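PDB 6W0P: kojibiose phosphorylase, which belongs to glycoside hydrolase family 65, carbohydrate-active enzymes with a helical catalytic domain set between an N-terminal beta-rich domain and a C-terminal one. Local coordinates for residues A[589-594]-A[608-613]; A[601-606]-A[633-638]. One frame throughout, in Å; residues are numbered along the deposited sequence.

Contact 1. Residues A[589-594]-A[608-613]; sequences DVLMFM and ANYNYY
V590 and Y613 meet with their side chains at about a right angle, V590 CG2 lying 3.7 Å from Y613 CE2 in an oblique approach to the ring. The other methyl, CG1, stands anti to the backbone N (chi1 166°) and packs 3.7 Å from N609 OD1, the two side chains crossing at about a right angle. M594 crosses the same asparagine from the next turn of its helix, its SD 3.6 Å from N609 CB. Its chain bends at the last torsion, chi3 77°, which brings CE to 4.0 Å from N609 ND2. Between these pairs L591 reaches for the backbone of the partner helix, CD2 packing 3.9 Å from N609 C, while CD1 approaches the Y610 ring obliquely. No hydrogen bond joins the two segments. The buried polar ends are satisfied by others: N609 OD1 accepts from F546 N, its ND2 donates to Q605 O and L544 O, Y613 OH pairs with F546 O and Y610 OH with D640. The three bonds to N609 hold its amide in place. The axes of 590-594 and 608-613 run roughly antiparallel (153°), 10.4 Å apart at closest, a helical hairpin in this family's (alpha/alpha)6-barrel catalytic domain.

Contact 2. Residues A[601-606]-A[633-638]; sequences FSQKQL and SKIGLE
The Q603 amide lies against the end of helix 624-634, its CD 3.6 Å from K634 O, while the F601 ring has Q605 CD at its edge, in the ring plane. Q603 reaches the turn because its chain folds back at chi2 (-62°). One turn on, L606 packs its CB against I635 CG2 at 3.6 Å, and its CD1 lies 4.0 Å from K634 CG where the two side chains cross obliquely. I635 CG2 also sits 3.7 Å from Q603 O, wedged along the first turn of the opposing helix. Two helix ends thus meet here. S602 and Q605 form a capping box at the start of helix 603-613: Q605 N donates to S602 OG, and S602 N returns a bond of 3.0 Å to Q605 OE1, in the carbonyl plane on a lone pair. Helix 624-634 closes in a Schellman motif, with G636 at positive phi as its C-prime residue, L637 N bonded to A632 O and G636 N to S633 O. Q605 NE2 is also hydrogen-bonded to Y539 OH, so the capping amide has a second partner. L606 is buried, also touching M594, and I635 leans on L607 and Y610, whereas Q603 is exposed.

Overall arrangement
From the N terminus, the chain enters helix 590-596, turns through the linker that holds F601 and begins helix 603-613, whose later turns fold back on the first helix: contact 1 closes this short hairpin across 13 intervening residues. Contact 2 closes a wider loop of 26 residues, when the end of helix 624-634 returns to the start of helix 603-613. Because 601-606 falls between the segments of contact 1 while 633-638 lies beyond both, the loops cross. Helix 603-613 serves both, and the contacts, with centres about 11 Å apart, touch through M594 on F601 and Y610 on I635 and L637. Together they tie three consecutive helices of the catalytic domain.

Contact 1. Residues A[589-594]-A[608-613]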
loop_
_atom_site.group_PDB
_atom_site.type_symbol
_atom_site.label_atom_id
_atom_site.label_comp_id
_atom_site.label_asym_id
_atom_site.label_seq_id
_atom_site.Cartn_x
_atom_site.Cartn_y
_atom_site.Cartn_z
ATOM N N ASP A 589 6.564 13.240 -19.486
ATOM C CA ASP A 589 5.777 14.059 -18.533
ATOM C C ASP A 589 5.725 15.478 -19.117
ATOM O O ASP A 589 4.723 15.807 -19.771
ATOM C CB ASP A 589 6.372 13.878 -17.134
ATOM C CG ASP A 589 5.444 14.263 -16.010
ATOM O OD1 ASP A 589 4.990 15.432 -16.034
ATOM O OD2 ASP A 589 5.174 13.391 -15.112
ATOM N N VAL A 590 6.818 16.240 -19.019
ATOM C CA VAL A 590 6.941 17.552 -19.721
ATOM C C VAL A 590 6.727 17.316 -21.225
ATOM O O VAL A 590 5.967 18.084 -21.862
ATOM C CB VAL A 590 8.297 18.213 -19.444
ATOM C CG1 VAL A 590 8.572 19.362 -20.413
ATOM C CG2 VAL A 590 8.400 18.675 -18.010
ATOM N N LEU A 591 7.397 16.308 -21.786
ATOM C CA LEU A 591 7.402 16.043 -23.253
ATOM C C LEU A 591 6.014 15.562 -23.690
ATOM O O LEU A 591 5.671 15.711 -24.882
ATOM C CB LEU A 591 8.495 15.023 -23.589
ATOM C CG LEU A 591 9.934 15.526 -23.491
ATOM C CD1 LEU A 591 10.879 14.588 -24.236
ATOM C CD2 LEU A 591 10.078 16.958 -24.024
ATOM N N MET A 592 5.237 15.003 -22.761
ATOM C CA MET A 592 3.829 14.634 -23.028
ATOM C C MET A 592 3.006 15.907 -23.305
ATOM O O MET A 592 2.340 15.946 -24.327
ATOM C CB MET A 592 3.215 13.885 -21.848
ATOM C CG MET A 592 1.928 13.215 -22.217
ATOM S SD MET A 592 2.254 11.881 -23.399
ATOM C CE MET A 592 0.617 11.658 -24.084
ATOM N N PHE A 593 3.010 16.922 -22.443
ATOM C CA PHE A 593 2.134 18.091 -22.720
ATOM C C PHE A 593 2.713 18.871 -23.911
ATOM O O PHE A 593 1.956 19.468 -24.646
ATOM C CB PHE A 593 1.830 18.920 -21.469
ATOM C CG PHE A 593 2.945 19.780 -20.954
ATOM C CD1 PHE A 593 3.251 20.980 -21.571
ATOM C CD2 PHE A 593 3.644 19.417 -19.818
ATOM C CE1 PHE A 593 4.267 21.790 -21.089
ATOM C CE2 PHE A 593 4.640 20.234 -19.317
ATOM C CZ PHE A 593 4.952 21.418 -19.959
ATOM N N MET A 594 4.020 18.822 -24.119
ATOM C CA MET A 594 4.656 19.498 -25.261
ATOM C C MET A 594 4.216 18.791 -26.549
ATOM O O MET A 594 3.865 19.496 -27.511
ATOM C CB MET A 594 6.169 19.537 -25.083
ATOM C CG MET A 594 6.563 20.450 -23.922
ATOM S SD MET A 594 8.291 20.985 -23.900
ATOM C CE MET A 594 8.207 22.253 -25.169
ATOM N N ALA A 608 15.340 22.172 -26.207
ATOM C CA ALA A 608 15.855 22.377 -24.834
ATOM C C ALA A 608 15.257 21.297 -23.929
ATOM O O ALA A 608 16.011 20.620 -23.234
ATOM C CB ALA A 608 15.526 23.759 -24.339
ATOM N N ASN A 609 13.941 21.101 -23.982
ATOM C CA ASN A 609 13.244 20.133 -23.084
ATOM C C ASN A 609 13.582 18.705 -23.504
ATOM O O ASN A 609 13.751 17.867 -22.620
ATOM C CB ASN A 609 11.755 20.425 -22.998
ATOM C CG ASN A 609 11.500 21.719 -22.259
ATOM O OD1 ASN A 609 11.333 21.671 -21.046
ATOM N ND2 ASN A 609 11.497 22.860 -22.951
ATOM N N TYR A 610 13.683 18.447 -24.798
ATOM C CA TYR A 610 14.050 17.114 -25.312
ATOM C C TYR A 610 15.440 16.755 -24.777
ATOM O O TYR A 610 15.638 15.598 -24.319
ATOM C CB TYR A 610 13.993 17.070 -26.839
ATOM C CG TYR A 610 14.352 15.731 -27.430
ATOM C CD1 TYR A 610 13.397 14.753 -27.666
ATOM C CD2 TYR A 610 15.665 15.445 -27.757
ATOM C CE1 TYR A 610 13.736 13.526 -28.211
ATOM C CE2 TYR A 610 16.022 14.225 -28.299
ATOM C CZ TYR A 610 15.060 13.250 -28.495
ATOM O OH TYR A 610 15.461 12.077 -29.057
ATOM N N ASN A 611 16.384 17.693 -24.886
ATOM C CA ASN A 611 17.808 17.456 -24.545
ATOM C C ASN A 611 17.899 17.210 -23.041
ATOM O O ASN A 611 18.745 16.427 -22.650
ATOM C CB ASN A 611 18.727 18.616 -24.934
ATOM C CG ASN A 611 19.123 18.643 -26.398
ATOM O OD1 ASN A 611 18.881 17.695 -27.129
ATOM N ND2 ASN A 611 19.681 19.758 -26.849
ATOM N N TYR A 612 17.086 17.875 -22.219
ATOM C CA TYR A 612 17.136 17.667 -20.748
ATOM C C TYR A 612 16.450 16.337 -20.359
ATOM O O TYR A 612 17.040 15.600 -19.571
ATOM C CB TYR A 612 16.543 18.844 -19.973
ATOM C CG TYR A 612 16.767 18.694 -18.493
ATOM C CD1 TYR A 612 17.922 19.152 -17.885
ATOM C CD2 TYR A 612 15.850 17.999 -17.714
ATOM C CE1 TYR A 612 18.136 18.965 -16.527
ATOM C CE2 TYR A 612 16.034 17.829 -16.359
ATOM C CZ TYR A 612 17.173 18.324 -15.758
ATOM O OH TYR A 612 17.353 18.085 -14.432
ATOM N N TYR A 613 15.265 16.025 -20.893
ATOM C CA TYR A 613 14.390 14.930 -20.390
ATOM C C TYR A 613 14.598 13.593 -21.110
ATOM O O TYR A 613 14.518 12.573 -20.406
ATOM C CB TYR A 613 12.936 15.385 -20.397
ATOM C CG TYR A 613 12.645 16.391 -19.311
ATOM C CD1 TYR A 613 12.719 16.049 -17.973
ATOM C CD2 TYR A 613 12.316 17.694 -19.622
ATOM C CE1 TYR A 613 12.471 16.980 -16.977
ATOM C CE2 TYR A 613 12.047 18.627 -18.639
ATOM C CZ TYR A 613 12.139 18.275 -17.312
ATOM O OH TYR A 613 11.883 19.221 -16.369
#

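Contact 2. Residues A[601-606]-A[633-638]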
loop_
_atom_site.group_PDB
_atom_site.type_symbol
_atom_site.label_atom_id
_atom_site.label_comp_id
_atom_site.label_asym_id
_atom_site.label_seq_id
_atom_site.Cartn_x
_atom_site.Cartn_y
_atom_site.Cartn_z
ATOM N N PHE A 601 4.848 25.293 -29.391
ATOM C CA PHE A 601 6.243 25.317 -28.899
ATOM C C PHE A 601 7.194 25.443 -30.079
ATOM O O PHE A 601 7.015 24.741 -31.067
ATOM C CB PHE A 601 6.528 24.117 -28.007
ATOM C CG PHE A 601 5.716 24.136 -26.735
ATOM C CD1 PHE A 601 5.946 25.097 -25.760
ATOM C CD2 PHE A 601 4.709 23.211 -26.530
ATOM C CE1 PHE A 601 5.189 25.129 -24.596
ATOM C CE2 PHE A 601 3.947 23.244 -25.372
ATOM C CZ PHE A 601 4.196 24.198 -24.409
ATOM N N SER A 602 8.182 26.326 -29.949
ATOM C CA SER A 602 9.184 26.605 -31.003
ATOM C C SER A 602 10.131 25.412 -31.094
ATOM O O SER A 602 10.133 24.569 -30.142
ATOM C CB SER A 602 9.914 27.878 -30.699
ATOM O OG SER A 602 10.709 27.757 -29.532
ATOM N N GLN A 603 10.904 25.343 -32.175
ATOM C CA GLN A 603 12.020 24.388 -32.353
ATOM C C GLN A 603 12.912 24.405 -31.114
ATOM O O GLN A 603 13.369 23.321 -30.690
ATOM C CB GLN A 603 12.878 24.748 -33.567
ATOM C CG GLN A 603 12.147 24.552 -34.881
ATOM C CD GLN A 603 11.773 23.105 -35.077
ATOM O OE1 GLN A 603 12.638 22.233 -35.148
ATOM N NE2 GLN A 603 10.475 22.843 -35.151
ATOM N N LYS A 604 13.218 25.595 -30.609
ATOM C CA LYS A 604 14.216 25.782 -29.525
ATOM C C LYS A 604 13.636 25.277 -28.195
ATOM O O LYS A 604 14.397 24.727 -27.407
ATOM C CB LYS A 604 14.636 27.253 -29.433
ATOM C CG LYS A 604 15.640 27.687 -30.490
ATOM C CD LYS A 604 16.048 29.146 -30.378
ATOM C CE LYS A 604 17.230 29.484 -31.267
ATOM N NZ LYS A 604 17.516 30.935 -31.252
ATOM N N GLN A 605 12.345 25.486 -27.946
ATOM C CA GLN A 605 11.670 25.012 -26.695
ATOM C C GLN A 605 11.656 23.481 -26.635
ATOM O O GLN A 605 12.041 22.918 -25.584
ATOM C CB GLN A 605 10.267 25.593 -26.596
ATOM C CG GLN A 605 10.299 27.065 -26.189
ATOM C CD GLN A 605 8.917 27.656 -26.216
ATOM O OE1 GLN A 605 8.174 27.465 -27.175
ATOM N NE2 GLN A 605 8.553 28.322 -25.131
ATOM N N LEU A 606 11.236 22.848 -27.726
ATOM C CA LEU A 606 11.224 21.369 -27.861
ATOM C C LEU A 606 12.646 20.823 -27.714
ATOM O O LEU A 606 12.807 19.800 -27.012
ATOM C CB LEU A 606 10.616 20.998 -29.208
ATOM C CG LEU A 606 9.137 21.322 -29.367
ATOM C CD1 LEU A 606 8.778 21.410 -30.837
ATOM C CD2 LEU A 606 8.286 20.252 -28.682
ATOM N N SER A 633 11.751 13.867 -34.603
ATOM C CA SER A 633 11.460 14.208 -36.022
ATOM C C SER A 633 11.209 15.722 -36.148
ATOM O O SER A 633 11.825 16.355 -36.991
ATOM C CB SER A 633 10.288 13.420 -36.566
ATOM O OG SER A 633 10.684 12.130 -36.990
ATOM N N LYS A 634 10.319 16.264 -35.310
ATOM C CA LYS A 634 9.883 17.686 -35.312
ATOM C C LYS A 634 11.097 18.613 -35.191
ATOM O O LYS A 634 11.043 19.705 -35.804
ATOM C CB LYS A 634 8.901 17.919 -34.163
ATOM C CG LYS A 634 8.185 19.262 -34.148
ATOM C CD LYS A 634 7.149 19.435 -35.223
ATOM C CE LYS A 634 5.977 18.466 -35.110
ATOM N NZ LYS A 634 5.098 18.505 -36.318
ATOM N N ILE A 635 12.151 18.215 -34.468
ATOM C CA ILE A 635 13.342 19.089 -34.234
ATOM C C ILE A 635 14.548 18.654 -35.099
ATOM O O ILE A 635 15.653 19.149 -34.830
ATOM C CB ILE A 635 13.681 19.174 -32.732
ATOM C CG1 ILE A 635 13.988 17.814 -32.111
ATOM C CG2 ILE A 635 12.576 19.890 -31.972
ATOM C CD1 ILE A 635 14.092 17.851 -30.612
ATOM N N GLY A 636 14.355 17.820 -36.123
ATOM C CA GLY A 636 15.401 17.485 -37.111
ATOM C C GLY A 636 16.406 16.455 -36.616
ATOM O O GLY A 636 17.439 16.312 -37.286
ATOM N N LEU A 637 16.125 15.719 -35.522
ATOM C CA LEU A 637 17.025 14.650 -34.996
ATOM C C LEU A 637 16.622 13.297 -35.608
ATOM O O LEU A 637 15.987 12.439 -34.916
ATOM C CB LEU A 637 16.936 14.612 -33.469
ATOM C CG LEU A 637 17.422 15.843 -32.724
ATOM C CD1 LEU A 637 17.331 15.610 -31.230
ATOM C CD2 LEU A 637 18.852 16.182 -33.119
ATOM N N GLU A 638 17.025 13.099 -36.862
ATOM C CA GLU A 638 16.572 11.982 -37.729
ATOM C C GLU A 638 17.059 10.645 -37.162
ATOM O O GLU A 638 16.310 9.643 -37.268
ATOM C CB GLU A 638 17.092 12.179 -39.148
ATOM C CG GLU A 638 16.528 13.393 -39.855
ATOM C CD GLU A 638 17.025 13.481 -41.291
ATOM O OE1 GLU A 638 17.949 14.300 -41.547
ATOM O OE2 GLU A 638 16.518 12.697 -42.142
#